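Local coordinates for protein DNA helicase RecQ (Deinococcus radiodurans, PDB 4Q48) that probably couples ATP hydrolysis to 3'-5' translocation and the unwinding of duplex DNA, its catalytic core comprising helicase, zinc-binding and RQC domains, at residues L13-L16 with Q17-G21; K52-C55 with Y56-S60; T224-L227 with H228-E232; M338-L342 with S343-N347. One frame throughout, in Å; residues are numbered along the deposited sequence.

In the fold
Interactions 1 and 2 lie on neighbouring helices of the first helicase lobe and touch directly, Trp20 and Leu16 of helix 10-20 packing on Leu54 of helix 50-62. Interaction 1 is a surface contact at a helix end, held by backbone bonds and aliphatic branches; interaction 2 is buried beside the nucleotide site and richer in polar groups. Interactions 3 and 4 belong to the other half of the helicase core, with centres about 44 and 42 Å from that of interaction 2. Both are partly buried and meet where Gln225 packs on Val339. Interaction 3 is regular helix, whereas interaction 4 is a strand-to-helix junction fastened by a carboxylate.

Interaction 1. Residues L13-L16 with Q17-G21; sequences LHLL and QTIWG
Ile19 lies alongside Leu15, one helical turn back, and its longer branch can be traced atom by atom. CB sits 3.3 Å from Leu15 O, and CG1 stays near the same oxygen at 3.6 Å. The terminal CD1, still 3.9 Å from Leu15 O, reaches Leu15 CD2 at 3.6 Å. This path follows from a chi1 of -68°, which sets CG1 beside the backbone N of Ile19 and opposite its carbonyl carbon; Leu15 has a similar first torsion, so the two side chains point the same way. Thr18 joins this patch through its methyl: CG2 is 4.0 Å from Leu15 CD2, and it also approaches the His14 ring obliquely.

The contact forms the last turns of helix 10-20, just ahead of the segment whose Tyr22, Ala24, Arg26 and Gln29 bind ADP in this protein, a position that fits motif 0 of RecQ helicases. Leu16 and Trp20 turn their side chains onto Leu54 of helix 50-62, and Ile19 packs on Leu61 of that helix, so the buried side of helix 10-20 rests on the helix that follows the P-loop.

The backbone changes its spacing at this end. Thr18 N bonds to His14 O in the ordinary four-residue step, but Leu16 O receives two donors: Trp20 N at 2.8 Å, from above the carbonyl plane, and Gly21 N at 3.3 Å, in that plane and on a lone pair. The second bond spans five residues and closes a wider, pi-type turn. Gly21 then leaves the helix with a positive phi of 90°, while a weak bond runs from Gln17 NE2 to Gly21 O.

Interaction 2. Residues K52-C55 with Y56-S60; sequences KSLC and YQLPS
The ring of Tyr56 lies with one face over the carbonyl oxygen of Ser53, which stands 3.5 Å from the ring plane and above its centre. A chi1 of 60° places CG between the backbone N and the carbonyl carbon of Tyr56, folding the ring back over the preceding turn. The second flat group, the amide of Gln57, also comes back to Ser53: OE1 is 3.4 Å from Ser53 CB, with the chain beyond CG extended.

Ser53 O also accepts two backbone N-H groups. Gln57 N meets it at 3.0 Å, close to the direction of the C=O bond, and Tyr56 N at 3.1 Å from above the carbonyl plane. On the neighbouring side of the helix Leu54 CD1 and Leu58 CD2 touch at 3.6 Å, the side chains side by side and pointing the same way.

These residues belong to helix 50-62, which follows the P-loop (Walker A) of the first RecA-like lobe. Lys52 and Ser53 bind ADP in this protein, and Lys52 NZ forms a salt bridge with Asp145, the first residue of the DEAH box.

The helix is kinked at two residues: Tyr56 N pairs only three residues back, with Ser53 O, and Pro59 has no N-H to offer, its CD lying 3.3 Å from Leu54 O. Ser60 N and Ser60 OG hold Tyr56 O from opposite faces of its plane, and Ser60 OG lies 2.7 Å from Tyr56 O. The chemistry implies that specific buried polar atoms are satisfied: Tyr56 OH and Gln57 NE2 by Tyr119 OH, Lys52 NZ by Asp145, and Ser53 O by its two backbone donors.

Interaction 3. Residues T224-L227 with H228-E232; sequences TQLL and HFIRE
Leu227 meets Arg231 one turn on, and the torsions place the touching groups. In Leu227, chi1 is -179°, so CG stands opposite the backbone N and both methyls lean toward the next turn; in Arg231, chi1 is -84°, and the chain then runs extended from CG to NE. The result is a crossing of the two side chains in helix 222-233, the connection between strands 212-218 and 238-242 in a beta-alpha-beta crossover of the second RecA-like lobe.

Leu227 CD1 lies over one face of the guanidinium, displaced toward its rim, with NE of Arg231 3.8 Å away. The other branch, CD2, is 3.9 Å from NH1 of Arg231. This is a van der Waals contact of methyls on a flat cation; the arginine makes a weak bond through NH2 to Gln259 O.

The inward side of the helix is apolar. CD1 of Ile230 reaches CG of Leu226 at 3.8 Å, the two side chains crossing at a slant, while Leu226 CD1 approaches Phe229 CD2 at 4.2 Å. Leu226 and Phe229 pack on strand 334-340, where the Phe229 ring stacks with Trp337, and Ile230 reaches Phe307 of strand 305-310. Gln225, by contrast, sends its amide to the backbone of Leu218 and Asp220 at the start of the crossover.

Regular four-residue bonds hold the turns, with Ile230 N 2.7 Å from Leu226 O and Arg231 N 2.9 Å from Leu227 O. On the exposed side, Glu232 CB sits 4.1 Å above one face of the His228 ring, offset toward the ring's rim.

Interaction 4. Residues M338-L342 with S343-N347; sequences MVYGL and SDVVN
Among the polar contacts, the one between Gly341 and Asp344 is the shortest hydrogen bond between the two segments: Gly341 N donates to Asp344 OD2 at 2.8 Å, with an N-H...O angle of 156°. The donor comes from above the carboxylate plane. A chi1 of -56° keeps the Asp344 carboxylate beside its own backbone N and turned back toward the strand end. OD2 has a second partner, forming a salt bridge with Lys219 NZ, which would be expected to favour the charged carboxylate. Backbone bonds in the opposite sense are weak: Asp344 N approaches Gly341 O at 3.2 Å and Val345 N the same oxygen at 3.5 Å.

The turn joins strand 334-340 of the six-stranded parallel sheet in the second RecA-like lobe to helix 342-354, whose sequence belongs to the RecQ zinc-binding family region. The axes of strand 338-340 and helix 343-347 diverge by 68°, and their closest approach is 9.8 Å. Met338 and Tyr340 bond through their backbones to strand 212-218 and its neighbourhood.

Apolar contact is limited to fewer atoms. Val345 CG2 comes to the edge of the Tyr340 ring, near its plane, 4.0 Å from CE2, with the two side chains side by side and pointing the same way. Leu373 of helix 359-376 touches both Tyr340 and Val345.

A methyl-to-carbonyl approach of van der Waals kind stands apart from these groups: farther round the first turn, Val346 CG2 lies 3.5 Å from Leu342 O.

Interaction 1. Residues L13-L16 with Q17-G21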
loop_
_atom_site.group_PDB
_atom_site.type_symbol
_atom_site.label_atom_id
_atom_site.label_comp_id
_atom_site.label_asym_id
_atom_site.label_seq_id
_atom_site.Cartn_x
_atom_site.Cartn_y
_atom_site.Cartn_z
ATOM N N LEU A 13 -25.993 7.018 11.294
ATOM C CA LEU A 13 -26.173 8.279 10.592
ATOM C C LEU A 13 -26.423 9.473 11.493
ATOM O O LEU A 13 -25.931 10.562 11.210
ATOM C CB LEU A 13 -27.311 8.158 9.578
ATOM C CG LEU A 13 -26.982 7.256 8.381
ATOM C CD1 LEU A 13 -28.224 6.981 7.526
ATOM C CD2 LEU A 13 -25.840 7.840 7.533
ATOM N N HIS A 14 -27.195 9.301 12.555
ATOM C CA HIS A 14 -27.390 10.414 13.481
ATOM C C HIS A 14 -26.059 10.856 14.099
ATOM O O HIS A 14 -25.808 12.050 14.260
ATOM C CB HIS A 14 -28.389 10.046 14.577
ATOM C CG HIS A 14 -28.547 11.101 15.627
ATOM N ND1 HIS A 14 -27.683 11.227 16.693
ATOM C CD2 HIS A 14 -29.484 12.064 15.789
ATOM C CE1 HIS A 14 -28.073 12.231 17.459
ATOM N NE2 HIS A 14 -29.166 12.754 16.933
ATOM N N LEU A 15 -25.213 9.891 14.450
ATOM C CA LEU A 15 -23.924 10.210 15.048
ATOM C C LEU A 15 -22.959 10.702 13.977
ATOM O O LEU A 15 -22.146 11.591 14.227
ATOM C CB LEU A 15 -23.340 9.001 15.789
ATOM C CG LEU A 15 -23.906 8.717 17.188
ATOM C CD1 LEU A 15 -23.423 7.376 17.699
ATOM C CD2 LEU A 15 -23.549 9.800 18.177
ATOM N N LEU A 16 -23.072 10.122 12.784
ATOM C CA LEU A 16 -22.230 10.492 11.656
ATOM C C LEU A 16 -22.197 12.003 11.476
ATOM O O LEU A 16 -21.116 12.590 11.403
ATOM C CB LEU A 16 -22.710 9.803 10.375
ATOM C CG LEU A 16 -21.808 9.947 9.146
ATOM C CD1 LEU A 16 -20.436 9.392 9.457
ATOM C CD2 LEU A 16 -22.407 9.211 7.949
ATOM N N GLN A 17 -23.351 12.654 11.399
ATOM C CA GLN A 17 -23.295 14.083 11.136
ATOM C C GLN A 17 -23.495 14.958 12.389
ATOM O O GLN A 17 -23.194 16.155 12.357
ATOM C CB GLN A 17 -24.274 14.493 10.039
ATOM C CG GLN A 17 -23.815 15.814 9.407
ATOM C CD GLN A 17 -24.385 16.099 8.039
ATOM O OE1 GLN A 17 -25.373 15.503 7.615
ATOM N NE2 GLN A 17 -23.739 17.010 7.322
ATOM N N THR A 18 -23.936 14.390 13.507
ATOM C CA THR A 18 -23.924 15.177 14.744
ATOM C C THR A 18 -22.500 15.286 15.300
ATOM O O THR A 18 -22.254 16.020 16.264
ATOM C CB THR A 18 -24.862 14.588 15.846
ATOM O OG1 THR A 18 -25.095 15.575 16.857
ATOM C CG2 THR A 18 -24.243 13.374 16.510
ATOM N N ILE A 19 -21.566 14.554 14.692
ATOM C CA ILE A 19 -20.176 14.554 15.144
ATOM C C ILE A 19 -19.172 14.844 14.034
ATOM O O ILE A 19 -18.342 15.736 14.176
ATOM C CB ILE A 19 -19.827 13.210 15.837
ATOM C CG1 ILE A 19 -20.607 13.105 17.153
ATOM C CG2 ILE A 19 -18.348 13.111 16.144
ATOM C CD1 ILE A 19 -20.598 11.743 17.762
ATOM N N TRP A 20 -19.248 14.110 12.927
ATOM C CA TRP A 20 -18.241 14.238 11.862
ATOM C C TRP A 20 -18.574 15.368 10.881
ATOM O O TRP A 20 -17.688 16.089 10.413
ATOM C CB TRP A 20 -18.115 12.926 11.085
ATOM C CG TRP A 20 -17.007 12.013 11.521
ATOM C CD1 TRP A 20 -15.761 11.901 10.973
ATOM C CD2 TRP A 20 -17.057 11.082 12.598
ATOM N NE1 TRP A 20 -15.036 10.942 11.639
ATOM C CE2 TRP A 20 -15.808 10.429 12.645
ATOM C CE3 TRP A 20 -18.039 10.736 13.534
ATOM C CZ2 TRP A 20 -15.515 9.446 13.589
ATOM C CZ3 TRP A 20 -17.752 9.762 14.471
ATOM C CH2 TRP A 20 -16.496 9.125 14.493
ATOM N N GLY A 21 -19.866 15.520 10.601
ATOM C CA GLY A 21 -20.371 16.474 9.633
ATOM C C GLY A 21 -20.506 15.984 8.196
ATOM O O GLY A 21 -20.628 16.799 7.286
#

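Interaction 2. Residues K52-C55 with Y56-S60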
loop_
_atom_site.group_PDB
_atom_site.type_symbol
_atom_site.label_atom_id
_atom_site.label_comp_id
_atom_site.label_asym_id
_atom_site.label_seq_id
_atom_site.Cartn_x
_atom_site.Cartn_y
_atom_site.Cartn_z
ATOM N N LYS A 52 -11.015 6.595 7.325
ATOM C CA LYS A 52 -10.532 5.319 7.844
ATOM C C LYS A 52 -10.652 5.203 9.360
ATOM O O LYS A 52 -10.779 4.105 9.883
ATOM C CB LYS A 52 -9.079 5.081 7.443
ATOM C CG LYS A 52 -8.713 3.607 7.393
ATOM C CD LYS A 52 -7.260 3.392 7.074
ATOM C CE LYS A 52 -6.393 3.788 8.250
ATOM N NZ LYS A 52 -5.099 3.069 8.233
ATOM N N SER A 53 -10.548 6.314 10.078
ATOM C CA SER A 53 -10.668 6.271 11.531
ATOM C C SER A 53 -12.125 6.065 11.921
ATOM O O SER A 53 -12.425 5.428 12.920
ATOM C CB SER A 53 -10.121 7.540 12.157
ATOM O OG SER A 53 -8.737 7.627 11.901
ATOM N N LEU A 54 -13.019 6.621 11.107
ATOM C CA LEU A 54 -14.466 6.506 11.263
ATOM C C LEU A 54 -14.927 5.059 11.459
ATOM O O LEU A 54 -15.931 4.780 12.108
ATOM C CB LEU A 54 -15.128 7.076 10.015
ATOM C CG LEU A 54 -16.636 7.152 9.842
ATOM C CD1 LEU A 54 -17.228 8.162 10.801
ATOM C CD2 LEU A 54 -16.948 7.532 8.418
ATOM N N CYS A 55 -14.176 4.149 10.855
ATOM C CA CYS A 55 -14.531 2.751 10.773
ATOM C C CYS A 55 -14.408 2.006 12.096
ATOM O O CYS A 55 -14.922 0.891 12.231
ATOM C CB CYS A 55 -13.680 2.091 9.697
ATOM S SG CYS A 55 -14.107 2.703 8.034
ATOM N N TYR A 56 -13.693 2.578 13.058
ATOM C CA TYR A 56 -13.717 2.007 14.388
ATOM C C TYR A 56 -14.259 2.990 15.408
ATOM O O TYR A 56 -14.863 2.584 16.394
ATOM C CB TYR A 56 -12.337 1.503 14.813
ATOM C CG TYR A 56 -11.242 2.530 14.854
ATOM C CD1 TYR A 56 -11.135 3.430 15.908
ATOM C CD2 TYR A 56 -10.274 2.568 13.857
ATOM C CE1 TYR A 56 -10.107 4.371 15.943
ATOM C CE2 TYR A 56 -9.245 3.499 13.886
ATOM C CZ TYR A 56 -9.160 4.397 14.924
ATOM O OH TYR A 56 -8.124 5.313 14.943
ATOM N N GLN A 57 -14.041 4.276 15.183
ATOM C CA GLN A 57 -14.504 5.310 16.105
ATOM C C GLN A 57 -16.020 5.338 16.195
ATOM O O GLN A 57 -16.592 5.437 17.276
ATOM C CB GLN A 57 -13.998 6.669 15.647
ATOM C CG GLN A 57 -12.516 6.873 15.854
ATOM C CD GLN A 57 -12.021 8.142 15.206
ATOM O OE1 GLN A 57 -12.595 8.626 14.236
ATOM N NE2 GLN A 57 -10.975 8.708 15.761
ATOM N N LEU A 58 -16.674 5.227 15.049
ATOM C CA LEU A 58 -18.125 5.268 14.999
ATOM C C LEU A 58 -18.715 3.982 15.604
ATOM O O LEU A 58 -19.597 4.058 16.459
ATOM C CB LEU A 58 -18.597 5.500 13.558
ATOM C CG LEU A 58 -20.074 5.710 13.265
ATOM C CD1 LEU A 58 -20.730 6.542 14.336
ATOM C CD2 LEU A 58 -20.212 6.393 11.920
ATOM N N PRO A 59 -18.229 2.798 15.172
ATOM C CA PRO A 59 -18.682 1.605 15.892
ATOM C C PRO A 59 -18.412 1.675 17.405
ATOM O O PRO A 59 -19.251 1.200 18.172
ATOM C CB PRO A 59 -17.867 0.478 15.247
ATOM C CG PRO A 59 -17.560 0.980 13.881
ATOM C CD PRO A 59 -17.352 2.446 14.036
ATOM N N SER A 60 -17.286 2.242 17.837
ATOM C CA SER A 60 -17.043 2.370 19.272
ATOM C C SER A 60 -18.136 3.226 19.942
ATOM O O SER A 60 -18.524 2.983 21.094
ATOM C CB SER A 60 -15.653 2.934 19.549
ATOM O OG SER A 60 -14.620 2.091 19.023
#

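Interaction 3. Residues T224-L227 with H228-E232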
loop_
_atom_site.group_PDB
_atom_site.type_symbol
_atom_site.label_atom_id
_atom_site.label_comp_id
_atom_site.label_asym_id
_atom_site.label_seq_id
_atom_site.Cartn_x
_atom_site.Cartn_y
_atom_site.Cartn_z
ATOM N N THR A 224 16.581 18.713 -17.720
ATOM C CA THR A 224 16.032 19.320 -18.941
ATOM C C THR A 224 14.574 18.907 -19.168
ATOM O O THR A 224 13.723 19.733 -19.532
ATOM C CB THR A 224 16.884 18.955 -20.175
ATOM O OG1 THR A 224 18.133 19.644 -20.081
ATOM C CG2 THR A 224 16.172 19.335 -21.473
ATOM N N GLN A 225 14.298 17.621 -18.959
ATOM C CA GLN A 225 12.967 17.081 -19.185
ATOM C C GLN A 225 11.965 17.743 -18.255
ATOM O O GLN A 225 10.845 18.074 -18.667
ATOM C CB GLN A 225 12.967 15.576 -18.988
ATOM C CG GLN A 225 13.307 14.811 -20.261
ATOM C CD GLN A 225 13.640 13.342 -20.000
ATOM O OE1 GLN A 225 14.321 13.007 -19.017
ATOM N NE2 GLN A 225 13.197 12.472 -20.895
ATOM N N LEU A 226 12.396 17.939 -17.008
ATOM C CA LEU A 226 11.538 18.442 -15.961
ATOM C C LEU A 226 11.110 19.858 -16.238
ATOM O O LEU A 226 9.925 20.195 -16.140
ATOM C CB LEU A 226 12.244 18.377 -14.613
ATOM C CG LEU A 226 11.438 19.050 -13.500
ATOM C CD1 LEU A 226 10.204 18.238 -13.217
ATOM C CD2 LEU A 226 12.234 19.256 -12.197
ATOM N N LEU A 227 12.081 20.688 -16.579
ATOM C CA LEU A 227 11.844 22.092 -16.831
ATOM C C LEU A 227 10.904 22.208 -18.003
ATOM O O LEU A 227 9.954 22.999 -17.992
ATOM C CB LEU A 227 13.159 22.831 -17.075
ATOM C CG LEU A 227 13.037 24.326 -17.323
ATOM C CD1 LEU A 227 12.278 24.945 -16.169
ATOM C CD2 LEU A 227 14.428 24.903 -17.368
ATOM N N HIS A 228 11.151 21.414 -19.032
ATOM C CA HIS A 228 10.238 21.490 -20.148
ATOM C C HIS A 228 8.810 21.145 -19.654
ATOM O O HIS A 228 7.849 21.821 -20.009
ATOM C CB HIS A 228 10.643 20.552 -21.263
ATOM C CG HIS A 228 9.721 20.624 -22.428
ATOM N ND1 HIS A 228 8.835 19.619 -22.743
ATOM C CD2 HIS A 228 9.519 21.604 -23.342
ATOM C CE1 HIS A 228 8.133 19.970 -23.805
ATOM N NE2 HIS A 228 8.529 21.169 -24.191
ATOM N N PHE A 229 8.692 20.128 -18.794
ATOM C CA PHE A 229 7.410 19.731 -18.227
ATOM C C PHE A 229 6.782 20.883 -17.452
ATOM O O PHE A 229 5.635 21.255 -17.682
ATOM C CB PHE A 229 7.599 18.492 -17.316
ATOM C CG PHE A 229 6.386 18.124 -16.487
ATOM C CD1 PHE A 229 5.199 17.761 -17.091
ATOM C CD2 PHE A 229 6.456 18.127 -15.096
ATOM C CE1 PHE A 229 4.095 17.423 -16.336
ATOM C CE2 PHE A 229 5.344 17.786 -14.321
ATOM C CZ PHE A 229 4.168 17.423 -14.934
ATOM N N ILE A 230 7.560 21.476 -16.561
ATOM C CA ILE A 230 7.045 22.529 -15.721
ATOM C C ILE A 230 6.596 23.755 -16.507
ATOM O O ILE A 230 5.578 24.342 -16.195
ATOM C CB ILE A 230 8.078 22.924 -14.679
ATOM C CG1 ILE A 230 8.313 21.731 -13.746
ATOM C CG2 ILE A 230 7.616 24.162 -13.912
ATOM C CD1 ILE A 230 9.269 22.004 -12.646
ATOM N N ARG A 231 7.331 24.136 -17.539
ATOM C CA ARG A 231 6.961 25.331 -18.297
ATOM C C ARG A 231 5.840 25.044 -19.272
ATOM O O ARG A 231 4.935 25.852 -19.457
ATOM C CB ARG A 231 8.158 25.898 -19.051
ATOM C CG ARG A 231 9.011 26.816 -18.187
ATOM C CD ARG A 231 10.275 27.268 -18.898
ATOM N NE ARG A 231 11.123 28.039 -17.998
ATOM C CZ ARG A 231 12.390 28.344 -18.255
ATOM N NH1 ARG A 231 12.961 27.929 -19.390
ATOM N NH2 ARG A 231 13.091 29.044 -17.365
ATOM N N GLU A 232 5.904 23.888 -19.914
ATOM C CA GLU A 232 4.901 23.571 -20.907
ATOM C C GLU A 232 3.553 23.304 -20.222
ATOM O O GLU A 232 2.527 23.790 -20.692
ATOM C CB GLU A 232 5.369 22.388 -21.776
ATOM C CG GLU A 232 4.308 21.781 -22.704
ATOM C CD GLU A 232 3.804 22.757 -23.746
ATOM O OE1 GLU A 232 4.639 23.385 -24.447
ATOM O OE2 GLU A 232 2.563 22.898 -23.851
#

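Interaction 4. Residues M338-L342 with S343-N347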
loop_
_atom_site.group_PDB
_atom_site.type_symbol
_atom_site.label_atom_id
_atom_site.label_comp_id
_atom_site.label_asym_id
_atom_site.label_seq_id
_atom_site.Cartn_x
_atom_site.Cartn_y
_atom_site.Cartn_z
ATOM N N MET A 338 7.081 10.996 -13.744
ATOM C CA MET A 338 8.318 10.346 -13.289
ATOM C C MET A 338 9.174 9.817 -14.447
ATOM O O MET A 338 8.694 9.185 -15.407
ATOM C CB MET A 338 8.027 9.205 -12.309
ATOM C CG MET A 338 9.244 8.308 -12.002
ATOM S SD MET A 338 9.007 7.049 -10.712
ATOM C CE MET A 338 7.947 5.870 -11.521
ATOM N N VAL A 339 10.467 10.076 -14.325
ATOM C CA VAL A 339 11.428 9.516 -15.244
ATOM C C VAL A 339 12.437 8.713 -14.450
ATOM O O VAL A 339 12.808 9.054 -13.331
ATOM C CB VAL A 339 12.162 10.596 -16.083
ATOM C CG1 VAL A 339 11.271 11.127 -17.219
ATOM C CG2 VAL A 339 12.731 11.703 -15.179
ATOM N N TYR A 340 12.857 7.616 -15.045
ATOM C CA TYR A 340 13.845 6.775 -14.435
ATOM C C TYR A 340 14.598 6.170 -15.607
ATOM O O TYR A 340 14.076 6.099 -16.732
ATOM C CB TYR A 340 13.186 5.710 -13.542
ATOM C CG TYR A 340 12.649 4.521 -14.306
ATOM C CD1 TYR A 340 11.509 4.623 -15.084
ATOM C CD2 TYR A 340 13.291 3.288 -14.238
ATOM C CE1 TYR A 340 11.042 3.529 -15.782
ATOM C CE2 TYR A 340 12.829 2.202 -14.923
ATOM C CZ TYR A 340 11.723 2.329 -15.693
ATOM O OH TYR A 340 11.290 1.237 -16.375
ATOM N N GLY A 341 15.828 5.753 -15.359
ATOM C CA GLY A 341 16.602 5.123 -16.401
ATOM C C GLY A 341 17.309 3.852 -15.987
ATOM O O GLY A 341 17.202 3.380 -14.841
ATOM N N LEU A 342 17.909 3.235 -17.000
ATOM C CA LEU A 342 19.324 2.882 -16.966
ATOM C C LEU A 342 19.946 2.536 -15.620
ATOM O O LEU A 342 19.820 1.440 -15.067
ATOM C CB LEU A 342 20.132 4.101 -17.480
ATOM C CG LEU A 342 20.381 4.582 -18.905
ATOM C CD1 LEU A 342 19.095 5.086 -19.583
ATOM C CD2 LEU A 342 21.429 5.677 -18.821
ATOM N N SER A 343 20.624 3.577 -15.140
ATOM C CA SER A 343 21.466 3.600 -13.975
ATOM C C SER A 343 20.697 3.613 -12.673
ATOM O O SER A 343 21.249 3.244 -11.627
ATOM C CB SER A 343 22.368 4.836 -14.038
ATOM O OG SER A 343 21.606 6.025 -13.876
ATOM N N ASP A 344 19.446 4.058 -12.721
ATOM C CA ASP A 344 18.663 4.085 -11.498
ATOM C C ASP A 344 18.421 2.676 -10.994
ATOM O O ASP A 344 18.612 2.419 -9.803
ATOM C CB ASP A 344 17.313 4.787 -11.692
ATOM C CG ASP A 344 17.443 6.197 -12.225
ATOM O OD1 ASP A 344 18.536 6.804 -12.139
ATOM O OD2 ASP A 344 16.432 6.686 -12.761
ATOM N N VAL A 345 18.062 1.756 -11.892
ATOM C CA VAL A 345 17.767 0.388 -11.478
ATOM C C VAL A 345 19.030 -0.315 -11.041
ATOM O O VAL A 345 19.040 -1.029 -10.032
ATOM C CB VAL A 345 17.097 -0.435 -12.578
ATOM C CG1 VAL A 345 16.824 -1.873 -12.067
ATOM C CG2 VAL A 345 15.810 0.245 -13.046
ATOM N N VAL A 346 20.101 -0.087 -11.798
ATOM C CA VAL A 346 21.413 -0.649 -11.477
ATOM C C VAL A 346 21.906 -0.174 -10.111
ATOM O O VAL A 346 22.325 -0.979 -9.288
ATOM C CB VAL A 346 22.459 -0.285 -12.558
ATOM C CG1 VAL A 346 23.841 -0.719 -12.124
ATOM C CG2 VAL A 346 22.096 -0.927 -13.879
ATOM N N ASN A 347 21.821 1.127 -9.865
ATOM C CA ASN A 347 22.297 1.686 -8.608
ATOM C C ASN A 347 21.532 1.065 -7.450
ATOM O O ASN A 347 22.123 0.712 -6.425
ATOM C CB ASN A 347 22.156 3.220 -8.602
ATOM C CG ASN A 347 23.038 3.909 -7.542
ATOM O OD1 ASN A 347 23.305 3.359 -6.471
ATOM N ND2 ASN A 347 23.474 5.133 -7.842
#